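Side-chain contacts in putative lipoprotein (Parabacteroides distasonis ATCC 8503, PDB 3JX8), which is of unknown function but, as a putative lipoprotein of an adhesin-like family, may take part in lipid binding or cell adhesion: residues L66-K71 / Y89-N94; D24-V29 / F34-S39; L45-D50 / L57-E62. All coordinates share one frame; numbering follows the deposited sequence.

In the fold
From the N terminus, contact 2 closes first: residues 24-29 run along one wall of the molecule, a short turn carries the chain over, and 34-39 return along the facing wall. Contact 3 follows, closing the loop between 45-50 and 57-62, and contact 1 closes the 17-residue excursion between 66-71 and 89-94. The three stand in series, with no nesting or crossing. In space the order changes. Contact 1 is the middle layer, because strand 65-70 lies between 57-62 and 25-29 in one sheet while strand 89-95 lies between 44-50 and 33-38 in the other. Together they tie both walls at the N-terminal end of the beta-solenoid.

Contact 1: residues L66-K71 / Y89-N94; sequences LKIYPK and YKIKSN
Ile68 and Ile91 meet through matching torsions: each holds CG1 beside its backbone N (chi1 -65° and -57°), which leaves CG2 anti to that N, and each extends CD1 across the gap. The two side chains come tip to tip. Because each offers both a branch methyl and a chain end, they engage twice: Ile68 CG2 lies 3.8 Å from Ile91 CD1, and Ile68 CD1 lies 3.9 Å from Ile91 CG2. The end methyls also touch one another. This reciprocal fit is the middle of the contact.

Tyr89 comes in on one flank. With CG anti to the backbone N (chi1 -170°), its ring reaches across and slides past Ile68 in the opposite direction, carrying Tyr89 OH to 3.4 Å from Ile68 CG2. A hydroxyl beside a methyl makes this a packing contact, not a polar one. Leu57 and Ile49, from the two neighbouring strands, also pack against Tyr89.

On the other flank Leu66 CD2 sits 3.9 Å from Ser93 OG. Ser93 is buried, and its hydroxyl finds its polar partners elsewhere, in the backbone oxygen of Tyr44 and the hydroxyl of Tyr23; toward Leu66 it serves as a small surface to pack on. Phe34 lies against Leu66, Ile68, Ile91 and Ser93, joining this layer to the next.

Lys67, Lys90 and Lys92 alternate with these inward residues and belong to the outer surfaces. The strands themselves run nearly antiparallel with axes 10.8 Å apart, too distant for backbone pairing, so they meet by side chains alone. Two sheets facing across a largely apolar filling in this way form the interior of a beta-solenoid, consistent with the pectate-lyase-like clan of this family.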
ATOM      1  N   LEU A  66      -4.348 -15.427  21.407  1.00 25.16           N
ATOM      2  CA  LEU A  66      -3.626 -16.619  21.033  1.00 24.63           C
ATOM      3  C   LEU A  66      -2.432 -16.184  20.195  1.00 24.79           C
ATOM      4  O   LEU A  66      -2.579 -15.516  19.164  1.00 24.34           O
ATOM      5  CB  LEU A  66      -4.521 -17.595  20.248  1.00 24.14           C
ATOM      6  CG  LEU A  66      -3.811 -18.817  19.652  1.00 24.59           C
ATOM      7  CD1 LEU A  66      -3.246 -19.720  20.740  1.00 24.01           C
ATOM      8  CD2 LEU A  66      -4.744 -19.585  18.695  1.00 22.32           C
ATOM      9  N   LYS A  67      -1.260 -16.579  20.643  1.00 24.57           N
ATOM     10  CA  LYS A  67      -0.022 -16.238  20.004  1.00 25.66           C
ATOM     11  C   LYS A  67       0.715 -17.507  19.618  1.00 24.99           C
ATOM     12  O   LYS A  67       1.049 -18.326  20.504  1.00 25.44           O
ATOM     13  CB  LYS A  67       0.819 -15.433  20.975  1.00 26.35           C
ATOM     14  CG  LYS A  67       0.194 -14.114  21.364  1.00 30.58           C
ATOM     15  CD  LYS A  67       0.991 -13.468  22.490  1.00 36.05           C
ATOM     16  CE  LYS A  67       0.378 -12.143  22.922  1.00 41.01           C
ATOM     17  NZ  LYS A  67       1.353 -11.266  23.695  1.00 43.99           N
ATOM     18  N   ILE A  68       0.958 -17.670  18.310  1.00 23.94           N
ATOM     19  CA  ILE A  68       1.711 -18.798  17.747  1.00 23.39           C
ATOM     20  C   ILE A  68       2.735 -18.221  16.770  1.00 23.77           C
ATOM     21  O   ILE A  68       2.375 -17.676  15.726  1.00 23.92           O
ATOM     22  CB  ILE A  68       0.790 -19.834  17.046  1.00 22.92           C
ATOM     23  CG1 ILE A  68      -0.134 -20.474  18.085  1.00 23.37           C
ATOM     24  CG2 ILE A  68       1.610 -20.935  16.306  1.00 20.94           C
ATOM     25  CD1 ILE A  68      -1.198 -21.424  17.521  1.00 20.31           C
ATOM     26  N   TYR A  69       4.007 -18.311  17.111  1.00 24.05           N
ATOM     27  CA  TYR A  69       5.044 -17.809  16.220  1.00 24.68           C
ATOM     28  C   TYR A  69       6.401 -18.345  16.623  1.00 24.69           C
ATOM     29  O   TYR A  69       6.581 -18.748  17.777  1.00 23.73           O
ATOM     30  CB  TYR A  69       5.049 -16.275  16.244  1.00 25.73           C
ATOM     31  CG  TYR A  69       5.125 -15.690  17.622  1.00 27.75           C
ATOM     32  CD1 TYR A  69       6.337 -15.565  18.254  1.00 31.52           C
ATOM     33  CD2 TYR A  69       4.004 -15.226  18.274  1.00 32.89           C
ATOM     34  CE1 TYR A  69       6.440 -15.039  19.511  1.00 34.36           C
ATOM     35  CE2 TYR A  69       4.105 -14.686  19.568  1.00 35.42           C
ATOM     36  CZ  TYR A  69       5.323 -14.614  20.163  1.00 36.89           C
ATOM     37  OH  TYR A  69       5.484 -14.091  21.426  1.00 45.51           O
ATOM     38  N   PRO A  70       7.362 -18.358  15.676  1.00 25.11           N
ATOM     39  CA  PRO A  70       8.719 -18.763  16.020  1.00 24.92           C
ATOM     40  C   PRO A  70       9.339 -17.833  17.034  1.00 25.52           C
ATOM     41  O   PRO A  70       9.118 -16.625  16.975  1.00 25.39           O
ATOM     42  CB  PRO A  70       9.471 -18.686  14.696  1.00 25.12           C
ATOM     43  CG  PRO A  70       8.417 -18.743  13.654  1.00 25.66           C
ATOM     44  CD  PRO A  70       7.238 -18.052  14.242  1.00 25.55           C
ATOM     45  N   LYS A  71      10.083 -18.399  17.983  1.00 25.06           N
ATOM     46  CA  LYS A  71      10.806 -17.593  18.940  1.00 25.35           C
ATOM     47  C   LYS A  71      11.854 -16.695  18.259  1.00 25.24           C
ATOM     48  O   LYS A  71      12.364 -17.005  17.170  1.00 23.72           O
ATOM     49  CB  LYS A  71      11.538 -18.479  19.946  1.00 25.36           C
ATOM     50  CG  LYS A  71      10.644 -19.259  20.881  1.00 26.89           C
ATOM     51  CD  LYS A  71      11.485 -20.105  21.842  1.00 27.27           C
ATOM     52  CE  LYS A  71      10.564 -21.007  22.660  1.00 29.28           C
ATOM     53  NZ  LYS A  71      11.280 -21.927  23.575  1.00 27.30           N
ATOM     54  N   TYR A  89       2.892 -29.340   9.676  1.00 24.13           N
ATOM     55  CA  TYR A  89       2.583 -28.259  10.610  1.00 23.93           C
ATOM     56  C   TYR A  89       1.114 -27.923  10.494  1.00 24.19           C
ATOM     57  O   TYR A  89       0.680 -27.357   9.492  1.00 23.22           O
ATOM     58  CB  TYR A  89       3.489 -27.055  10.356  1.00 24.29           C
ATOM     59  CG  TYR A  89       3.451 -25.940  11.384  1.00 25.43           C
ATOM     60  CD1 TYR A  89       2.817 -26.078  12.628  1.00 25.08           C
ATOM     61  CD2 TYR A  89       4.092 -24.735  11.122  1.00 25.85           C
ATOM     62  CE1 TYR A  89       2.804 -25.033  13.544  1.00 24.88           C
ATOM     63  CE2 TYR A  89       4.094 -23.699  12.056  1.00 26.49           C
ATOM     64  CZ  TYR A  89       3.446 -23.850  13.250  1.00 25.83           C
ATOM     65  OH  TYR A  89       3.474 -22.826  14.158  1.00 25.33           O
ATOM     66  N   LYS A  90       0.350 -28.344  11.509  1.00 24.13           N
ATOM     67  CA  LYS A  90      -1.099 -28.209  11.535  1.00 24.33           C
ATOM     68  C   LYS A  90      -1.497 -27.651  12.886  1.00 24.66           C
ATOM     69  O   LYS A  90      -0.927 -28.045  13.934  1.00 25.28           O
ATOM     70  CB  LYS A  90      -1.778 -29.555  11.340  1.00 24.46           C
ATOM     71  CG  LYS A  90      -1.517 -30.173   9.995  1.00 26.73           C
ATOM     72  CD  LYS A  90      -2.348 -31.447   9.732  1.00 28.86           C
ATOM     73  CE  LYS A  90      -1.784 -32.660  10.409  1.00 30.25           C
ATOM     74  NZ  LYS A  90      -2.646 -33.869  10.201  1.00 28.95           N
ATOM     75  N   ILE A  91      -2.474 -26.750  12.869  1.00 23.62           N
ATOM     76  CA  ILE A  91      -2.985 -26.154  14.081  1.00 23.09           C
ATOM     77  C   ILE A  91      -4.513 -26.247  14.033  1.00 23.76           C
ATOM     78  O   ILE A  91      -5.131 -25.968  12.996  1.00 24.33           O
ATOM     79  CB  ILE A  91      -2.582 -24.664  14.196  1.00 23.11           C
ATOM     80  CG1 ILE A  91      -1.051 -24.527  14.132  1.00 21.63           C
ATOM     81  CG2 ILE A  91      -3.193 -24.041  15.483  1.00 21.05           C
ATOM     82  CD1 ILE A  91      -0.520 -23.087  13.934  1.00 20.27           C
ATOM     83  N   LYS A  92      -5.120 -26.671  15.134  1.00 23.54           N
ATOM     84  CA  LYS A  92      -6.571 -26.633  15.266  0.50 23.90           C
ATOM     85  C   LYS A  92      -6.901 -25.871  16.541  1.00 23.48           C
ATOM     86  O   LYS A  92      -6.337 -26.142  17.615  1.00 22.97           O
ATOM     87  CB  LYS A  92      -7.160 -28.041  15.291  0.50 24.28           C
ATOM     88  CG  LYS A  92      -7.033 -28.766  13.962  0.50 25.57           C
ATOM     89  CD  LYS A  92      -7.883 -30.012  13.920  0.50 27.40           C
ATOM     90  CE  LYS A  92      -7.758 -30.704  12.569  0.50 28.85           C
ATOM     91  NZ  LYS A  92      -8.932 -31.591  12.320  0.50 30.23           N
ATOM     92  N   SER A  93      -7.789 -24.894  16.438  1.00 22.72           N
ATOM     93  CA  SER A  93      -8.145 -24.150  17.646  1.00 22.50           C
ATOM     94  C   SER A  93      -9.539 -23.593  17.547  1.00 22.55           C
ATOM     95  O   SER A  93     -10.069 -23.452  16.452  1.00 22.73           O
ATOM     96  CB  SER A  93      -7.125 -23.030  17.921  1.00 22.45           C
ATOM     97  OG  SER A  93      -7.276 -22.483  19.217  1.00 20.84           O
ATOM     98  N   ASN A  94     -10.132 -23.311  18.700  1.00 22.58           N
ATOM     99  CA  ASN A  94     -11.381 -22.596  18.762  1.00 23.05           C
ATOM    100  C   ASN A  94     -11.490 -21.682  19.980  1.00 23.41           C
ATOM    101  O   ASN A  94     -10.773 -21.844  20.981  1.00 24.02           O
ATOM    102  CB  ASN A  94     -12.551 -23.565  18.679  1.00 23.93           C
ATOM    103  CG  ASN A  94     -12.556 -24.589  19.801  1.00 23.69           C
ATOM    104  OD1 ASN A  94     -12.998 -24.306  20.919  1.00 25.75           O
ATOM    105  ND2 ASN A  94     -12.102 -25.782  19.495  1.00 19.43           N
TER

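Contact 2: residues D24-V29 / F34-S39; sequences DEITFV and FEYEQS
Ile26 pushes its CD1 methyl toward the rings of Phe34 and Tyr36, and Phe28 meets Phe34 beside it, in what is a beta-arch: two strands joined by a short turn that face each other through side chains, each belonging to a different sheet of the solenoid. The strand axes pass 11.1 Å apart, and four inward residues of these two strands meet across that gap.

Phe34 is the large bump on its side. Its ring presents an edge to Phe28 and lays CD2 over the centre of the Phe28 ring, 3.6 Å above the plane. The pair is T-shaped, with the ring planes at 71° and the centroids 5.1 Å apart. Phe28 therefore supplies a flat seat and Phe34 the wedge that rests on it. Phe34 CB follows the ring in, coming 4.0 Å from Phe28 CE2, so the root of the side chain packs as well as the edge. Phe28 has CG anti to its own N (chi1 166°), a setting that swings the ring inward to receive this edge.

The second bump is the end of Ile26. Its CD1 drops into the hollow between the two aromatic rings of the opposite strand, 4.1 Å from Phe34 CZ on one side and nearer still to Tyr36 on the other. Phe109, from the next strand of that sheet, touches Ile26, Phe34 and Tyr36 and continues the packing toward the following coil. Tyr36 OH is hydrogen-bonded to Ser95 OG, which ties down the far end of its ring.

On the outward side of strand 25-29, Thr27 packs on Met241 of the second subunit. Inside, the approach of Ile26 to Tyr36 is oblique, and its shortest distance is the 3.8 Å between Ile26 CD1 and Tyr36 CD1.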
ATOM      1  N   ASP A  24      -9.940 -13.683  22.019  1.00 26.28           N
ATOM      2  CA  ASP A  24     -10.735 -13.039  20.996  1.00 27.11           C
ATOM      3  C   ASP A  24      -9.861 -12.508  19.880  1.00 27.12           C
ATOM      4  O   ASP A  24     -10.342 -11.852  18.968  1.00 27.54           O
ATOM      5  CB  ASP A  24     -11.586 -11.917  21.599  1.00 27.36           C
ATOM      6  CG  ASP A  24     -10.768 -10.783  22.187  1.00 28.48           C
ATOM      7  OD1 ASP A  24      -9.516 -10.765  22.066  1.00 29.42           O
ATOM      8  OD2 ASP A  24     -11.396  -9.881  22.786  1.00 32.23           O
ATOM      9  N   GLU A  25      -8.572 -12.810  19.948  1.00 27.55           N
ATOM     10  CA  GLU A  25      -7.619 -12.309  18.974  1.00 27.71           C
ATOM     11  C   GLU A  25      -6.510 -13.345  18.750  1.00 26.35           C
ATOM     12  O   GLU A  25      -6.140 -14.072  19.683  1.00 26.39           O
ATOM     13  CB  GLU A  25      -7.099 -10.989  19.505  1.00 28.61           C
ATOM     14  CG  GLU A  25      -6.088 -10.321  18.655  1.00 33.42           C
ATOM     15  CD  GLU A  25      -5.648  -8.976  19.229  1.00 39.55           C
ATOM     16  OE1 GLU A  25      -6.519  -8.268  19.841  1.00 40.81           O
ATOM     17  OE2 GLU A  25      -4.434  -8.651  19.042  1.00 40.15           O
ATOM     18  N   ILE A  26      -6.024 -13.437  17.506  1.00 25.73           N
ATOM     19  CA  ILE A  26      -4.963 -14.383  17.104  1.00 24.44           C
ATOM     20  C   ILE A  26      -3.821 -13.645  16.434  1.00 24.98           C
ATOM     21  O   ILE A  26      -4.046 -12.891  15.494  1.00 25.16           O
ATOM     22  CB  ILE A  26      -5.468 -15.452  16.115  1.00 24.35           C
ATOM     23  CG1 ILE A  26      -6.529 -16.371  16.758  1.00 22.77           C
ATOM     24  CG2 ILE A  26      -4.287 -16.296  15.583  1.00 22.03           C
ATOM     25  CD1 ILE A  26      -7.255 -17.319  15.731  1.00 21.57           C
ATOM     26  N   THR A  27      -2.600 -13.872  16.924  1.00 24.91           N
ATOM     27  CA  THR A  27      -1.371 -13.508  16.246  1.00 25.03           C
ATOM     28  C   THR A  27      -0.754 -14.813  15.804  1.00 25.06           C
ATOM     29  O   THR A  27      -0.320 -15.599  16.651  1.00 25.37           O
ATOM     30  CB  THR A  27      -0.373 -12.838  17.205  1.00 24.65           C
ATOM     31  OG1 THR A  27      -0.906 -11.595  17.605  1.00 25.00           O
ATOM     32  CG2 THR A  27       0.948 -12.583  16.519  1.00 25.34           C
ATOM     33  N   PHE A  28      -0.691 -15.045  14.504  1.00 24.45           N
ATOM     34  CA  PHE A  28      -0.185 -16.302  13.944  1.00 24.50           C
ATOM     35  C   PHE A  28       0.875 -16.014  12.919  1.00 24.39           C
ATOM     36  O   PHE A  28       0.586 -15.409  11.904  1.00 25.31           O
ATOM     37  CB  PHE A  28      -1.321 -17.049  13.271  1.00 24.52           C
ATOM     38  CG  PHE A  28      -0.873 -18.173  12.380  1.00 25.98           C
ATOM     39  CD1 PHE A  28       0.088 -19.084  12.803  1.00 28.19           C
ATOM     40  CD2 PHE A  28      -1.471 -18.361  11.142  1.00 29.49           C
ATOM     41  CE1 PHE A  28       0.506 -20.130  11.973  1.00 27.38           C
ATOM     42  CE2 PHE A  28      -1.065 -19.410  10.291  1.00 30.01           C
ATOM     43  CZ  PHE A  28      -0.075 -20.297  10.724  1.00 28.53           C
ATOM     44  N   VAL A  29       2.102 -16.433  13.165  1.00 24.03           N
ATOM     45  CA  VAL A  29       3.168 -16.250  12.211  1.00 23.45           C
ATOM     46  C   VAL A  29       3.662 -17.627  11.849  1.00 23.99           C
ATOM     47  O   VAL A  29       4.023 -18.417  12.738  1.00 23.95           O
ATOM     48  CB  VAL A  29       4.340 -15.498  12.845  1.00 23.71           C
ATOM     49  CG1 VAL A  29       5.529 -15.398  11.839  1.00 22.16           C
ATOM     50  CG2 VAL A  29       3.856 -14.171  13.441  1.00 22.50           C
ATOM     51  N   PHE A  34      -3.777 -23.836   9.580  1.00 24.75           N
ATOM     52  CA  PHE A  34      -4.419 -23.476  10.821  1.00 24.60           C
ATOM     53  C   PHE A  34      -5.904 -23.532  10.559  1.00 25.08           C
ATOM     54  O   PHE A  34      -6.404 -22.809   9.730  1.00 26.16           O
ATOM     55  CB  PHE A  34      -3.957 -22.064  11.199  1.00 24.45           C
ATOM     56  CG  PHE A  34      -4.303 -21.603  12.607  1.00 23.38           C
ATOM     57  CD1 PHE A  34      -5.511 -21.921  13.224  1.00 23.57           C
ATOM     58  CD2 PHE A  34      -3.436 -20.743  13.264  1.00 22.78           C
ATOM     59  CE1 PHE A  34      -5.810 -21.429  14.488  1.00 25.02           C
ATOM     60  CE2 PHE A  34      -3.718 -20.278  14.544  1.00 23.15           C
ATOM     61  CZ  PHE A  34      -4.889 -20.613  15.154  1.00 23.00           C
ATOM     62  N   GLU A  35      -6.608 -24.410  11.258  1.00 25.65           N
ATOM     63  CA  GLU A  35      -8.070 -24.460  11.229  1.00 26.06           C
ATOM     64  C   GLU A  35      -8.662 -23.858  12.489  1.00 24.61           C
ATOM     65  O   GLU A  35      -8.357 -24.314  13.597  1.00 24.11           O
ATOM     66  CB  GLU A  35      -8.549 -25.896  11.180  1.00 27.02           C
ATOM     67  CG  GLU A  35      -8.245 -26.604   9.925  1.00 31.77           C
ATOM     68  CD  GLU A  35      -8.700 -28.056   9.979  1.00 39.23           C
ATOM     69  OE1 GLU A  35      -9.359 -28.472  10.988  1.00 45.65           O
ATOM     70  OE2 GLU A  35      -8.406 -28.774   9.002  1.00 43.34           O
ATOM     71  N   TYR A  36      -9.528 -22.866  12.315  1.00 23.88           N
ATOM     72  CA  TYR A  36     -10.138 -22.167  13.438  1.00 23.77           C
ATOM     73  C   TYR A  36     -11.645 -22.215  13.284  1.00 24.79           C
ATOM     74  O   TYR A  36     -12.165 -22.255  12.167  1.00 25.74           O
ATOM     75  CB  TYR A  36      -9.652 -20.702  13.535  1.00 23.21           C
ATOM     76  CG  TYR A  36     -10.428 -19.903  14.567  1.00 21.79           C
ATOM     77  CD1 TYR A  36     -10.071 -19.925  15.903  1.00 22.10           C
ATOM     78  CD2 TYR A  36     -11.553 -19.175  14.207  1.00 22.75           C
ATOM     79  CE1 TYR A  36     -10.810 -19.242  16.848  1.00 22.44           C
ATOM     80  CE2 TYR A  36     -12.298 -18.499  15.139  1.00 22.45           C
ATOM     81  CZ  TYR A  36     -11.917 -18.530  16.463  1.00 23.22           C
ATOM     82  OH  TYR A  36     -12.677 -17.866  17.414  1.00 25.68           O
ATOM     83  N   GLU A  37     -12.341 -22.223  14.413  1.00 25.70           N
ATOM     84  CA  GLU A  37     -13.789 -22.022  14.451  1.00 26.29           C
ATOM     85  C   GLU A  37     -14.177 -21.241  15.692  1.00 26.18           C
ATOM     86  O   GLU A  37     -13.521 -21.324  16.726  1.00 25.93           O
ATOM     87  CB  GLU A  37     -14.570 -23.349  14.469  1.00 26.36           C
ATOM     88  CG  GLU A  37     -14.278 -24.327  13.311  1.00 28.20           C
ATOM     89  CD  GLU A  37     -14.666 -23.827  11.899  1.00 28.69           C
ATOM     90  OE1 GLU A  37     -15.477 -22.882  11.755  1.00 30.42           O
ATOM     91  OE2 GLU A  37     -14.162 -24.412  10.907  1.00 29.23           O
ATOM     92  N   GLN A  38     -15.246 -20.474  15.581  1.00 26.27           N
ATOM     93  CA  GLN A  38     -15.867 -19.906  16.757  1.00 26.93           C
ATOM     94  C   GLN A  38     -16.723 -21.019  17.343  1.00 27.57           C
ATOM     95  O   GLN A  38     -17.333 -21.778  16.589  1.00 28.08           O
ATOM     96  CB  GLN A  38     -16.715 -18.685  16.401  1.00 26.73           C
ATOM     97  CG  GLN A  38     -15.876 -17.491  15.934  1.00 25.96           C
ATOM     98  CD  GLN A  38     -16.684 -16.229  15.724  1.00 25.96           C
ATOM     99  OE1 GLN A  38     -16.127 -15.123  15.687  1.00 23.53           O
ATOM    100  NE2 GLN A  38     -18.009 -16.382  15.582  1.00 25.23           N
ATOM    101  N   SER A  39     -16.753 -21.125  18.666  1.00 28.14           N
ATOM    102  CA  SER A  39     -17.504 -22.190  19.356  1.00 28.80           C
ATOM    103  C   SER A  39     -17.773 -21.825  20.809  1.00 29.64           C
ATOM    104  O   SER A  39     -16.974 -21.166  21.455  1.00 29.34           O
ATOM    105  CB  SER A  39     -16.725 -23.516  19.280  1.00 28.71           C
ATOM    106  OG  SER A  39     -17.178 -24.503  20.196  1.00 28.54           O
TER

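Contact 3: residues L45-D50 / L57-E62; sequences LSVTID and LVTEVE
Leu57 points into the gap between the sheets and sets its CD2 methyl against two side chains of the opposite strand, Val47 and Ile49. Its CG is anti to the backbone N (chi1 -161°), and one branch at CG does the touching: CD2 lies 4.3 Å from Val47 CG1 and 4.3 Å from Ile49 CD1.

Val47 works with both branches. CG1 turns to Leu57, and CG2 approaches the methyl of Thr59, with Val47 CG2 and Thr59 CG2 4.3 Å apart. Thr59 thus meets its neighbour through carbon; its hydroxyl makes no part of this contact. Leu45 also points inward and is partly covered by strand 57-62, though more loosely, with no atom pair as close as these; it also packs on Leu66, Ile68 and Ile91 of the adjoining layer.

The strands are almost exactly antiparallel, at 176°, and come from facing sheets near one end of the solenoid, where 57-62 is an outermost strand within this chain. Between the two segments the closest pairs are all methyl to methyl, at a rather loose van der Waals separation, which implies attraction by dispersion and burial of apolar surface, with no directional bond between the two segments to set how the side chains are turned.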
ATOM      1  N   LEU A  45      -6.801 -25.754  21.943  1.00 25.96           N
ATOM      2  CA  LEU A  45      -5.684 -25.616  21.036  1.00 25.61           C
ATOM      3  C   LEU A  45      -4.938 -26.920  20.910  1.00 25.68           C
ATOM      4  O   LEU A  45      -4.527 -27.522  21.905  1.00 25.12           O
ATOM      5  CB  LEU A  45      -4.702 -24.554  21.509  1.00 25.29           C
ATOM      6  CG  LEU A  45      -3.423 -24.382  20.679  1.00 25.50           C
ATOM      7  CD1 LEU A  45      -3.698 -24.016  19.185  1.00 21.90           C
ATOM      8  CD2 LEU A  45      -2.489 -23.385  21.369  1.00 23.48           C
ATOM      9  N   SER A  46      -4.694 -27.299  19.668  1.00 25.59           N
ATOM     10  CA  SER A  46      -3.845 -28.422  19.351  1.00 25.63           C
ATOM     11  C   SER A  46      -2.870 -28.034  18.234  1.00 24.62           C
ATOM     12  O   SER A  46      -3.273 -27.414  17.260  1.00 24.85           O
ATOM     13  CB  SER A  46      -4.728 -29.589  18.896  1.00 25.60           C
ATOM     14  OG  SER A  46      -3.957 -30.591  18.265  1.00 27.58           O
ATOM     15  N   VAL A  47      -1.610 -28.435  18.372  1.00 23.84           N
ATOM     16  CA  VAL A  47      -0.555 -28.147  17.394  1.00 23.24           C
ATOM     17  C   VAL A  47       0.197 -29.444  17.086  1.00 23.74           C
ATOM     18  O   VAL A  47       0.604 -30.175  18.007  1.00 23.57           O
ATOM     19  CB  VAL A  47       0.467 -27.119  17.931  1.00 22.95           C
ATOM     20  CG1 VAL A  47       1.606 -26.900  16.909  1.00 21.27           C
ATOM     21  CG2 VAL A  47      -0.214 -25.805  18.309  1.00 21.14           C
ATOM     22  N   THR A  48       0.379 -29.716  15.796  1.00 23.56           N
ATOM     23  CA  THR A  48       1.151 -30.838  15.319  1.00 23.40           C
ATOM     24  C   THR A  48       2.329 -30.298  14.504  1.00 24.19           C
ATOM     25  O   THR A  48       2.147 -29.590  13.505  1.00 24.61           O
ATOM     26  CB  THR A  48       0.299 -31.746  14.446  1.00 23.50           C
ATOM     27  OG1 THR A  48      -0.839 -32.196  15.194  1.00 23.14           O
ATOM     28  CG2 THR A  48       1.117 -32.960  13.927  1.00 21.51           C
ATOM     29  N   ILE A  49       3.543 -30.637  14.921  1.00 24.17           N
ATOM     30  CA  ILE A  49       4.746 -30.212  14.199  1.00 23.81           C
ATOM     31  C   ILE A  49       5.854 -31.223  14.511  1.00 24.84           C
ATOM     32  O   ILE A  49       5.754 -31.981  15.508  1.00 25.47           O
ATOM     33  CB  ILE A  49       5.135 -28.734  14.597  1.00 23.74           C
ATOM     34  CG1 ILE A  49       6.058 -28.096  13.543  1.00 23.12           C
ATOM     35  CG2 ILE A  49       5.748 -28.648  16.019  1.00 20.75           C
ATOM     36  CD1 ILE A  49       6.164 -26.572  13.661  1.00 17.59           C
ATOM     37  N   ASP A  50       6.897 -31.260  13.687  1.00 24.67           N
ATOM     38  CA  ASP A  50       8.060 -32.067  13.999  1.00 24.51           C
ATOM     39  C   ASP A  50       8.451 -31.816  15.464  1.00 24.82           C
ATOM     40  O   ASP A  50       8.531 -30.667  15.912  1.00 24.93           O
ATOM     41  CB  ASP A  50       9.240 -31.755  13.072  1.00 24.17           C
ATOM     42  CG  ASP A  50       8.879 -31.897  11.588  1.00 23.52           C
ATOM     43  OD1 ASP A  50       8.077 -31.077  11.116  1.00 23.36           O
ATOM     44  OD2 ASP A  50       9.399 -32.803  10.891  1.00 22.96           O
ATOM     45  N   LEU A  57       9.159 -22.580  19.154  1.00 25.49           N
ATOM     46  CA  LEU A  57       7.851 -22.031  18.837  1.00 26.12           C
ATOM     47  C   LEU A  57       7.203 -21.479  20.110  1.00 26.53           C
ATOM     48  O   LEU A  57       7.319 -22.078  21.165  1.00 27.66           O
ATOM     49  CB  LEU A  57       7.004 -23.175  18.258  1.00 26.29           C
ATOM     50  CG  LEU A  57       5.759 -22.942  17.431  1.00 27.12           C
ATOM     51  CD1 LEU A  57       6.134 -22.175  16.152  1.00 24.06           C
ATOM     52  CD2 LEU A  57       5.049 -24.297  17.118  1.00 26.75           C
ATOM     53  N   VAL A  58       6.562 -20.327  20.030  1.00 26.03           N
ATOM     54  CA  VAL A  58       5.706 -19.828  21.112  1.00 25.15           C
ATOM     55  C   VAL A  58       4.301 -20.250  20.763  1.00 25.38           C
ATOM     56  O   VAL A  58       3.894 -20.099  19.608  1.00 24.77           O
ATOM     57  CB  VAL A  58       5.762 -18.284  21.214  1.00 25.43           C
ATOM     58  CG1 VAL A  58       4.709 -17.765  22.206  1.00 23.88           C
ATOM     59  CG2 VAL A  58       7.200 -17.833  21.558  1.00 23.80           C
ATOM     60  N   THR A  59       3.586 -20.837  21.727  1.00 25.86           N
ATOM     61  CA  THR A  59       2.194 -21.264  21.545  1.00 26.89           C
ATOM     62  C   THR A  59       1.454 -21.052  22.854  1.00 28.25           C
ATOM     63  O   THR A  59       1.522 -21.891  23.742  1.00 28.96           O
ATOM     64  CB  THR A  59       2.085 -22.750  21.198  1.00 27.19           C
ATOM     65  OG1 THR A  59       2.682 -23.516  22.250  1.00 27.57           O
ATOM     66  CG2 THR A  59       2.764 -23.095  19.893  1.00 25.85           C
ATOM     67  N   GLU A  60       0.765 -19.926  23.004  1.00 29.42           N
ATOM     68  CA  GLU A  60       0.111 -19.610  24.253  1.00 30.05           C
ATOM     69  C   GLU A  60      -0.950 -18.545  24.078  1.00 30.31           C
ATOM     70  O   GLU A  60      -0.953 -17.808  23.080  1.00 29.97           O
ATOM     71  CB  GLU A  60       1.138 -19.089  25.259  1.00 30.48           C
ATOM     72  CG  GLU A  60       1.698 -17.718  24.904  1.00 33.47           C
ATOM     73  CD  GLU A  60       2.920 -17.314  25.713  1.00 38.66           C
ATOM     74  OE1 GLU A  60       3.642 -18.178  26.245  1.00 42.51           O
ATOM     75  OE2 GLU A  60       3.183 -16.105  25.793  1.00 43.66           O
ATOM     76  N   VAL A  61      -1.813 -18.449  25.079  1.00 30.07           N
ATOM     77  CA  VAL A  61      -2.792 -17.398  25.142  1.00 31.22           C
ATOM     78  C   VAL A  61      -2.369 -16.471  26.248  1.00 32.58           C
ATOM     79  O   VAL A  61      -2.010 -16.893  27.327  1.00 33.22           O
ATOM     80  CB  VAL A  61      -4.229 -17.915  25.379  1.00 30.81           C
ATOM     81  CG1 VAL A  61      -5.197 -16.733  25.712  1.00 29.65           C
ATOM     82  CG2 VAL A  61      -4.696 -18.706  24.157  1.00 29.43           C
ATOM     83  N   GLU A  62      -2.431 -15.186  25.972  1.00 34.42           N
ATOM     84  CA  GLU A  62      -2.018 -14.196  26.936  1.00 35.34           C
ATOM     85  C   GLU A  62      -2.737 -12.892  26.622  1.00 34.13           C
ATOM     86  O   GLU A  62      -2.738 -12.414  25.479  1.00 34.07           O
ATOM     87  CB  GLU A  62      -0.505 -14.048  26.840  1.00 36.54           C
ATOM     88  CG  GLU A  62       0.096 -12.844  27.512  1.00 41.70           C
ATOM     89  CD  GLU A  62       0.956 -12.076  26.513  1.00 50.91           C
ATOM     90  OE1 GLU A  62       2.007 -12.629  26.051  1.00 53.96           O
ATOM     91  OE2 GLU A  62       0.543 -10.938  26.143  1.00 56.79           O
TER